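Local coordinates for protein rRNA adenine N-6-methyltransferase (Saccharopolyspora erythraea, PDB 6NVM) that dimethylates the N6 of a single adenine of 23S rRNA with S-adenosyl-L-methionine, lowering ribosome affinity for macrolide, lincosamide and streptogramin B antibiotics, at residues A[157-171]-A[209-221]. Numbering follows the deposited sequence. Where two conformers were deposited one is given.
Sequences PTIETATMVTQLEFA and PKVDSAIMRLRRR
Strands 159-167 and 213-220 pair antiparallel where the mixed sheet of a class I methyltransferase turns from parallel to antiparallel, and A162 with L218 is one of their hydrogen-bonded pairs (L218 N to A162 O 2.8 Å). M164 with M216 and T166 with A214 repeat the ladder, and L168 N, in the first turn of helix 168-175, donates one further bond to D212 O, just past the strand ends.

That helix folds back over the sheet face bearing A214 and M216. A171 CB lies 3.7 Å from A214 CB, which L168 CD1 also meets. A chi1 of 63° followed by an extended chi2 (176°) carries M216 SD against A171 and to the edge of the F170 ring, 3.9 Å from CE1, a Met-aromatic contact. Farther along this face, A162 CB packs on L218 CB.

On the other face, T163 CG2 meets I215 CG2, and I62 of helix 56-65 covers both residues. V165 there adjoins A140, a predicted S-adenosyl-L-methionine-binding residue.

At the far end R220 NE donates to I159 O (2.8 Å), nearly in the guanidinium plane, while P157 O sits over one face and a water links NH2 to T158 O. The strand order 3-2-1-4-5-7-6, with 213-220 inserted antiparallel between 159-167 and 192-200, is the hallmark of the Rossmann-like class I methyltransferase fold.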
ATOM      1  N   PRO A 157      10.238  -6.910  -5.205  1.00 31.45           N
ATOM      2  CA  PRO A 157      11.301  -6.786  -4.195  1.00 32.91           C
ATOM      3  C   PRO A 157      12.102  -5.494  -4.272  1.00 31.22           C
ATOM      4  O   PRO A 157      12.724  -5.130  -3.265  1.00 32.38           O
ATOM      5  CB  PRO A 157      12.190  -8.009  -4.462  1.00 38.57           C
ATOM      6  CG  PRO A 157      11.916  -8.386  -5.869  1.00 39.69           C
ATOM      7  CD  PRO A 157      10.475  -8.042  -6.118  1.00 34.79           C
ATOM      8  N   THR A 158      12.122  -4.798  -5.409  1.00 30.43           N
ATOM      9  CA  THR A 158      12.910  -3.575  -5.546  1.00 30.15           C
ATOM     10  C   THR A 158      12.084  -2.302  -5.420  1.00 27.12           C
ATOM     11  O   THR A 158      12.636  -1.207  -5.582  1.00 28.45           O
ATOM     12  CB  THR A 158      13.641  -3.541  -6.895  1.00 29.71           C
ATOM     13  OG1 THR A 158      12.690  -3.357  -7.945  1.00 30.20           O
ATOM     14  CG2 THR A 158      14.444  -4.823  -7.143  1.00 33.96           C
ATOM     15  N   ILE A 159      10.784  -2.400  -5.149  1.00 28.22           N
ATOM     16  CA  ILE A 159       9.970  -1.196  -5.068  1.00 28.24           C
ATOM     17  C   ILE A 159      10.446  -0.346  -3.898  1.00 30.91           C
ATOM     18  O   ILE A 159      10.885  -0.864  -2.861  1.00 32.13           O
ATOM     19  CB  ILE A 159       8.479  -1.547  -4.935  1.00 28.33           C
ATOM     20  CG1 ILE A 159       7.612  -0.317  -5.199  1.00 28.34           C
ATOM     21  CG2 ILE A 159       8.158  -2.105  -3.546  1.00 26.01           C
ATOM     22  CD1 ILE A 159       6.142  -0.635  -5.422  1.00 27.28           C
ATOM     23  N   GLU A 160      10.385   0.976  -4.075  1.00 27.95           N
ATOM     24  CA  GLU A 160      10.629   1.920  -2.990  1.00 29.21           C
ATOM     25  C   GLU A 160       9.322   2.422  -2.399  1.00 30.44           C
ATOM     26  O   GLU A 160       9.069   2.240  -1.204  1.00 33.44           O
ATOM     27  CB  GLU A 160      11.468   3.112  -3.472  1.00 32.63           C
ATOM     28  CG  GLU A 160      12.909   2.782  -3.729  1.00 34.04           C
ATOM     29  CD  GLU A 160      13.792   4.019  -3.781  1.00 37.95           C
ATOM     30  OE1 GLU A 160      13.256   5.148  -3.736  1.00 38.14           O
ATOM     31  OE2 GLU A 160      15.025   3.858  -3.859  1.00 39.80           O
ATOM     32  N   THR A 161       8.489   3.064  -3.219  1.00 27.20           N
ATOM     33  CA  THR A 161       7.209   3.588  -2.778  1.00 30.10           C
ATOM     34  C   THR A 161       6.130   3.228  -3.783  1.00 30.32           C
ATOM     35  O   THR A 161       6.397   3.038  -4.975  1.00 29.28           O
ATOM     36  CB  THR A 161       7.232   5.111  -2.614  1.00 34.88           C
ATOM     37  OG1 THR A 161       7.377   5.720  -3.903  1.00 36.87           O
ATOM     38  CG2 THR A 161       8.369   5.527  -1.711  1.00 35.56           C
ATOM     39  N   ALA A 162       4.903   3.135  -3.279  1.00 26.10           N
ATOM     40  CA  ALA A 162       3.721   2.951  -4.107  1.00 26.22           C
ATOM     41  C   ALA A 162       2.703   3.982  -3.653  1.00 30.60           C
ATOM     42  O   ALA A 162       2.310   3.994  -2.483  1.00 32.83           O
ATOM     43  CB  ALA A 162       3.153   1.536  -3.988  1.00 29.39           C
ATOM     44  N   THR A 163       2.304   4.858  -4.567  1.00 25.01           N
ATOM     45  CA  THR A 163       1.356   5.925  -4.286  1.00 25.13           C
ATOM     46  C   THR A 163       0.100   5.632  -5.090  1.00 29.82           C
ATOM     47  O   THR A 163       0.165   5.500  -6.317  1.00 29.88           O
ATOM     48  CB  THR A 163       1.949   7.285  -4.654  1.00 29.00           C
ATOM     49  OG1 THR A 163       3.154   7.489  -3.906  1.00 29.79           O
ATOM     50  CG2 THR A 163       0.978   8.414  -4.340  1.00 28.75           C
ATOM     51  N   MET A 164      -1.037   5.542  -4.406  0.65 30.22           N
ATOM     52  CA  MET A 164      -2.256   5.050  -5.025  0.65 32.61           C
ATOM     53  C   MET A 164      -3.437   5.922  -4.638  0.65 33.23           C
ATOM     54  O   MET A 164      -3.562   6.338  -3.482  0.65 32.87           O
ATOM     55  CB  MET A 164      -2.539   3.602  -4.610  0.65 34.69           C
ATOM     56  CG  MET A 164      -1.576   2.603  -5.205  0.65 37.08           C
ATOM     57  SD  MET A 164      -1.699   0.989  -4.412  0.65 38.78           S
ATOM     58  CE  MET A 164      -0.894   1.316  -2.847  0.65 36.90           C
ATOM     59  N   VAL A 165      -4.298   6.187  -5.617  1.00 30.48           N
ATOM     60  CA  VAL A 165      -5.609   6.773  -5.386  1.00 30.64           C
ATOM     61  C   VAL A 165      -6.594   5.614  -5.345  1.00 31.24           C
ATOM     62  O   VAL A 165      -6.727   4.872  -6.329  1.00 31.10           O
ATOM     63  CB  VAL A 165      -5.984   7.780  -6.484  1.00 31.86           C
ATOM     64  CG1 VAL A 165      -7.374   8.354  -6.230  1.00 33.12           C
ATOM     65  CG2 VAL A 165      -4.950   8.879  -6.562  1.00 31.53           C
ATOM     66  N   THR A 166      -7.261   5.438  -4.208  1.00 33.06           N
ATOM     67  CA  THR A 166      -8.207   4.348  -3.997  1.00 34.07           C
ATOM     68  C   THR A 166      -9.508   4.914  -3.444  1.00 34.79           C
ATOM     69  O   THR A 166      -9.618   6.103  -3.148  1.00 35.81           O
ATOM     70  CB  THR A 166      -7.643   3.295  -3.033  1.00 30.58           C
ATOM     71  OG1 THR A 166      -7.599   3.831  -1.701  1.00 33.26           O
ATOM     72  CG2 THR A 166      -6.241   2.873  -3.449  1.00 28.58           C
ATOM     73  N   GLN A 167     -10.502   4.047  -3.285  1.00 37.13           N
ATOM     74  CA  GLN A 167     -11.679   4.441  -2.528  1.00 40.69           C
ATOM     75  C   GLN A 167     -11.269   4.802  -1.106  1.00 36.56           C
ATOM     76  O   GLN A 167     -10.292   4.274  -0.564  1.00 35.26           O
ATOM     77  CB  GLN A 167     -12.721   3.321  -2.514  1.00 51.67           C
ATOM     78  CG  GLN A 167     -13.428   3.130  -3.844  1.00 63.18           C
ATOM     79  CD  GLN A 167     -14.627   2.206  -3.743  1.00 74.44           C
ATOM     80  OE1 GLN A 167     -14.827   1.534  -2.730  1.00 77.70           O
ATOM     81  NE2 GLN A 167     -15.436   2.173  -4.795  1.00 78.56           N
ATOM     82  N   LEU A 168     -12.023   5.723  -0.505  1.00 35.70           N
ATOM     83  CA  LEU A 168     -11.670   6.237   0.816  1.00 38.22           C
ATOM     84  C   LEU A 168     -11.639   5.129   1.864  1.00 39.71           C
ATOM     85  O   LEU A 168     -10.692   5.033   2.656  1.00 38.53           O
ATOM     86  CB  LEU A 168     -12.655   7.334   1.224  1.00 42.39           C
ATOM     87  CG  LEU A 168     -12.480   7.927   2.625  1.00 46.80           C
ATOM     88  CD1 LEU A 168     -11.100   8.548   2.797  1.00 44.76           C
ATOM     89  CD2 LEU A 168     -13.578   8.950   2.905  1.00 51.58           C
ATOM     90  N   GLU A 169     -12.675   4.288   1.902  1.00 41.16           N
ATOM     91  CA  GLU A 169     -12.758   3.302   2.976  1.00 45.00           C
ATOM     92  C   GLU A 169     -11.646   2.267   2.867  1.00 37.48           C
ATOM     93  O   GLU A 169     -11.096   1.825   3.886  1.00 34.91           O
ATOM     94  CB  GLU A 169     -14.132   2.630   2.972  1.00 62.58           C
ATOM     95  CG  GLU A 169     -15.219   3.472   3.628  1.00 81.12           C
ATOM     96  CD  GLU A 169     -14.900   3.812   5.077  1.00 93.64           C
ATOM     97  OE1 GLU A 169     -14.178   3.027   5.730  1.00 96.42           O
ATOM     98  OE2 GLU A 169     -15.355   4.870   5.559  1.00 98.99           O
ATOM     99  N   PHE A 170     -11.292   1.871   1.644  1.00 43.27           N
ATOM    100  CA  PHE A 170     -10.169   0.958   1.460  1.00 40.57           C
ATOM    101  C   PHE A 170      -8.895   1.536   2.062  1.00 39.19           C
ATOM    102  O   PHE A 170      -8.151   0.842   2.766  1.00 35.90           O
ATOM    103  CB  PHE A 170      -9.977   0.668  -0.029  1.00 41.05           C
ATOM    104  CG  PHE A 170      -8.827  -0.250  -0.321  1.00 38.58           C
ATOM    105  CD1 PHE A 170      -7.532   0.244  -0.424  1.00 36.40           C
ATOM    106  CD2 PHE A 170      -9.040  -1.611  -0.480  1.00 39.30           C
ATOM    107  CE1 PHE A 170      -6.469  -0.602  -0.683  1.00 35.29           C
ATOM    108  CE2 PHE A 170      -7.986  -2.466  -0.742  1.00 37.52           C
ATOM    109  CZ  PHE A 170      -6.696  -1.962  -0.845  1.00 38.67           C
ATOM    110  N   ALA A 171      -8.626   2.816   1.786  1.00 38.07           N
ATOM    111  CA  ALA A 171      -7.394   3.437   2.260  1.00 34.49           C
ATOM    112  C   ALA A 171      -7.387   3.573   3.776  1.00 32.14           C
ATOM    113  O   ALA A 171      -6.339   3.417   4.414  1.00 32.42           O
ATOM    114  CB  ALA A 171      -7.213   4.803   1.603  1.00 33.76           C
ATOM    115  N   PRO A 209     -17.893  10.003  -9.131  1.00 61.84           N
ATOM    116  CA  PRO A 209     -18.321   8.701  -8.597  1.00 66.56           C
ATOM    117  C   PRO A 209     -19.308   8.839  -7.449  1.00 80.84           C
ATOM    118  O   PRO A 209     -19.729   9.950  -7.112  1.00 85.85           O
ATOM    119  CB  PRO A 209     -17.005   8.072  -8.130  1.00 57.10           C
ATOM    120  CG  PRO A 209     -16.180   9.243  -7.718  1.00 53.58           C
ATOM    121  CD  PRO A 209     -16.539  10.362  -8.670  1.00 55.19           C
ATOM    122  N   LYS A 210     -19.672   7.713  -6.831  1.00 87.17           N
ATOM    123  CA  LYS A 210     -20.627   7.713  -5.730  1.00 96.76           C
ATOM    124  C   LYS A 210     -19.967   7.911  -4.373  1.00 93.28           C
ATOM    125  O   LYS A 210     -20.566   8.533  -3.487  1.00100.82           O
ATOM    126  CB  LYS A 210     -21.425   6.403  -5.717  1.00107.79           C
ATOM    127  CG  LYS A 210     -20.584   5.146  -5.504  1.00113.63           C
ATOM    128  CD  LYS A 210     -21.460   3.903  -5.393  1.00118.53           C
ATOM    129  CE  LYS A 210     -20.630   2.629  -5.328  1.00117.33           C
ATOM    130  NZ  LYS A 210     -19.755   2.578  -4.124  1.00115.15           N
ATOM    131  N   VAL A 211     -18.752   7.397  -4.185  1.00 80.88           N
ATOM    132  CA  VAL A 211     -18.043   7.519  -2.920  1.00 67.38           C
ATOM    133  C   VAL A 211     -16.759   8.304  -3.147  1.00 54.37           C
ATOM    134  O   VAL A 211     -16.303   8.498  -4.277  1.00 46.60           O
ATOM    135  CB  VAL A 211     -17.731   6.149  -2.282  1.00 64.81           C
ATOM    136  CG1 VAL A 211     -19.001   5.522  -1.730  1.00 68.04           C
ATOM    137  CG2 VAL A 211     -17.055   5.227  -3.292  1.00 59.27           C
ATOM    138  N   ASP A 212     -16.181   8.760  -2.041  1.00 52.08           N
ATOM    139  CA  ASP A 212     -14.956   9.536  -2.079  1.00 47.10           C
ATOM    140  C   ASP A 212     -13.744   8.619  -2.191  1.00 39.22           C
ATOM    141  O   ASP A 212     -13.820   7.408  -1.965  1.00 39.03           O
ATOM    142  CB  ASP A 212     -14.843  10.404  -0.830  1.00 52.20           C
ATOM    143  CG  ASP A 212     -15.977  11.398  -0.716  1.00 59.91           C
ATOM    144  OD1 ASP A 212     -16.308  12.042  -1.735  1.00 59.47           O
ATOM    145  OD2 ASP A 212     -16.543  11.522   0.389  1.00 63.64           O
ATOM    146  N   SER A 213     -12.616   9.216  -2.547  1.00 35.92           N
ATOM    147  CA  SER A 213     -11.372   8.486  -2.727  1.00 33.96           C
ATOM    148  C   SER A 213     -10.342   8.990  -1.717  1.00 33.90           C
ATOM    149  O   SER A 213     -10.638   9.815  -0.848  1.00 35.43           O
ATOM    150  CB  SER A 213     -10.869   8.636  -4.165  1.00 38.91           C
ATOM    151  OG  SER A 213     -11.772   8.058  -5.092  1.00 39.92           O
ATOM    152  N   ALA A 214      -9.116   8.496  -1.853  1.00 34.04           N
ATOM    153  CA  ALA A 214      -8.040   8.891  -0.960  1.00 34.23           C
ATOM    154  C   ALA A 214      -6.719   8.589  -1.647  1.00 30.74           C
ATOM    155  O   ALA A 214      -6.644   7.742  -2.540  1.00 30.56           O
ATOM    156  CB  ALA A 214      -8.133   8.163   0.386  1.00 39.33           C
ATOM    157  N   ILE A 215      -5.683   9.307  -1.230  1.00 28.24           N
ATOM    158  CA  ILE A 215      -4.310   8.976  -1.584  1.00 27.88           C
ATOM    159  C   ILE A 215      -3.706   8.220  -0.416  1.00 29.80           C
ATOM    160  O   ILE A 215      -3.749   8.693   0.727  1.00 30.60           O
ATOM    161  CB  ILE A 215      -3.483  10.232  -1.905  1.00 27.99           C
ATOM    162  CG1 ILE A 215      -4.132  11.030  -3.035  1.00 30.99           C
ATOM    163  CG2 ILE A 215      -2.059   9.834  -2.285  1.00 29.80           C
ATOM    164  CD1 ILE A 215      -3.564  12.418  -3.196  1.00 33.97           C
ATOM    165  N   MET A 216      -3.152   7.048  -0.697  1.00 30.37           N
ATOM    166  CA  MET A 216      -2.411   6.276   0.287  1.00 32.16           C
ATOM    167  C   MET A 216      -1.067   5.894  -0.314  1.00 29.83           C
ATOM    168  O   MET A 216      -0.906   5.832  -1.537  1.00 28.41           O
ATOM    169  CB  MET A 216      -3.182   5.017   0.724  1.00 35.45           C
ATOM    170  CG  MET A 216      -3.441   4.010  -0.384  1.00 35.57           C
ATOM    171  SD  MET A 216      -4.237   2.496   0.213  1.00 37.72           S
ATOM    172  CE  MET A 216      -2.963   1.833   1.276  1.00 38.11           C
ATOM    173  N   ARG A 217      -0.099   5.636   0.559  1.00 26.56           N
ATOM    174  CA  ARG A 217       1.261   5.339   0.134  1.00 28.58           C
ATOM    175  C   ARG A 217       1.821   4.175   0.935  1.00 29.24           C
ATOM    176  O   ARG A 217       1.636   4.102   2.151  1.00 31.74           O
ATOM    177  CB  ARG A 217       2.161   6.573   0.296  1.00 32.23           C
ATOM    178  CG  ARG A 217       3.623   6.354  -0.078  1.00 39.05           C
ATOM    179  CD  ARG A 217       4.393   7.676  -0.049  1.00 46.48           C
ATOM    180  NE  ARG A 217       4.250   8.348   1.241  1.00 53.27           N
ATOM    181  CZ  ARG A 217       4.602   9.606   1.480  1.00 60.30           C
ATOM    182  NH1 ARG A 217       5.125  10.351   0.516  1.00 62.01           N
ATOM    183  NH2 ARG A 217       4.428  10.123   2.687  1.00 63.32           N
ATOM    184  N   LEU A 218       2.478   3.258   0.234  1.00 32.45           N
ATOM    185  CA  LEU A 218       3.333   2.245   0.841  1.00 30.82           C
ATOM    186  C   LEU A 218       4.786   2.654   0.654  1.00 30.34           C
ATOM    187  O   LEU A 218       5.171   3.119  -0.420  1.00 30.78           O
ATOM    188  CB  LEU A 218       3.118   0.869   0.203  1.00 31.90           C
ATOM    189  CG  LEU A 218       1.697   0.335   0.077  1.00 42.15           C
ATOM    190  CD1 LEU A 218       1.725  -1.074  -0.509  1.00 44.30           C
ATOM    191  CD2 LEU A 218       1.014   0.344   1.419  1.00 48.94           C
ATOM    192  N   ARG A 219       5.593   2.487   1.698  1.00 30.50           N
ATOM    193  CA  ARG A 219       7.036   2.676   1.603  1.00 30.75           C
ATOM    194  C   ARG A 219       7.702   1.388   2.059  1.00 31.64           C
ATOM    195  O   ARG A 219       7.475   0.941   3.188  1.00 28.91           O
ATOM    196  CB  ARG A 219       7.522   3.854   2.455  1.00 32.20           C
ATOM    197  CG  ARG A 219       6.718   5.139   2.269  1.00 41.29           C
ATOM    198  CD  ARG A 219       7.296   6.307   3.073  1.00 50.63           C
ATOM    199  NE  ARG A 219       8.559   6.758   2.499  1.00 57.05           N
ATOM    200  CZ  ARG A 219       9.763   6.373   2.908  1.00 67.35           C
ATOM    201  NH1 ARG A 219       9.897   5.532   3.927  1.00 70.57           N
ATOM    202  NH2 ARG A 219      10.842   6.835   2.292  1.00 72.91           N
ATOM    203  N   ARG A 220       8.516   0.795   1.188  1.00 31.28           N
ATOM    204  CA  ARG A 220       9.314  -0.357   1.586  1.00 30.88           C
ATOM    205  C   ARG A 220      10.467   0.119   2.460  1.00 31.72           C
ATOM    206  O   ARG A 220      11.277   0.948   2.029  1.00 32.34           O
ATOM    207  CB  ARG A 220       9.837  -1.101   0.361  1.00 31.70           C
ATOM    208  CG  ARG A 220      10.409  -2.476   0.697  1.00 34.50           C
ATOM    209  CD  ARG A 220      10.836  -3.222  -0.543  1.00 34.05           C
ATOM    210  NE  ARG A 220      12.059  -2.656  -1.102  1.00 37.19           N
ATOM    211  CZ  ARG A 220      13.275  -2.865  -0.608  1.00 45.88           C
ATOM    212  NH1 ARG A 220      13.442  -3.626   0.467  1.00 49.16           N
ATOM    213  NH2 ARG A 220      14.329  -2.307  -1.191  1.00 48.74           N
ATOM    214  N   ARG A 221      10.538  -0.393   3.689  1.00 26.99           N
ATOM    215  CA  ARG A 221      11.549   0.061   4.635  1.00 30.51           C
ATOM    216  C   ARG A 221      12.941  -0.303   4.143  1.00 34.37           C
ATOM    217  O   ARG A 221      13.186  -1.429   3.698  1.00 35.95           O
ATOM    218  CB  ARG A 221      11.319  -0.564   6.015  1.00 33.63           C
ATOM    219  CG  ARG A 221       9.939  -0.319   6.608  1.00 32.69           C
ATOM    220  CD  ARG A 221       9.801  -1.006   7.969  1.00 30.47           C
ATOM    221  NE  ARG A 221       8.443  -0.911   8.498  1.00 30.17           N
ATOM    222  CZ  ARG A 221       7.974   0.114   9.201  1.00 34.77           C
ATOM    223  NH1 ARG A 221       8.747   1.163   9.470  1.00 35.34           N
ATOM    224  NH2 ARG A 221       6.719   0.095   9.630  1.00 35.90           N
TER
HETATM  225  O   HOH W   1      14.541  -0.807  -3.902  0.84 30.69           O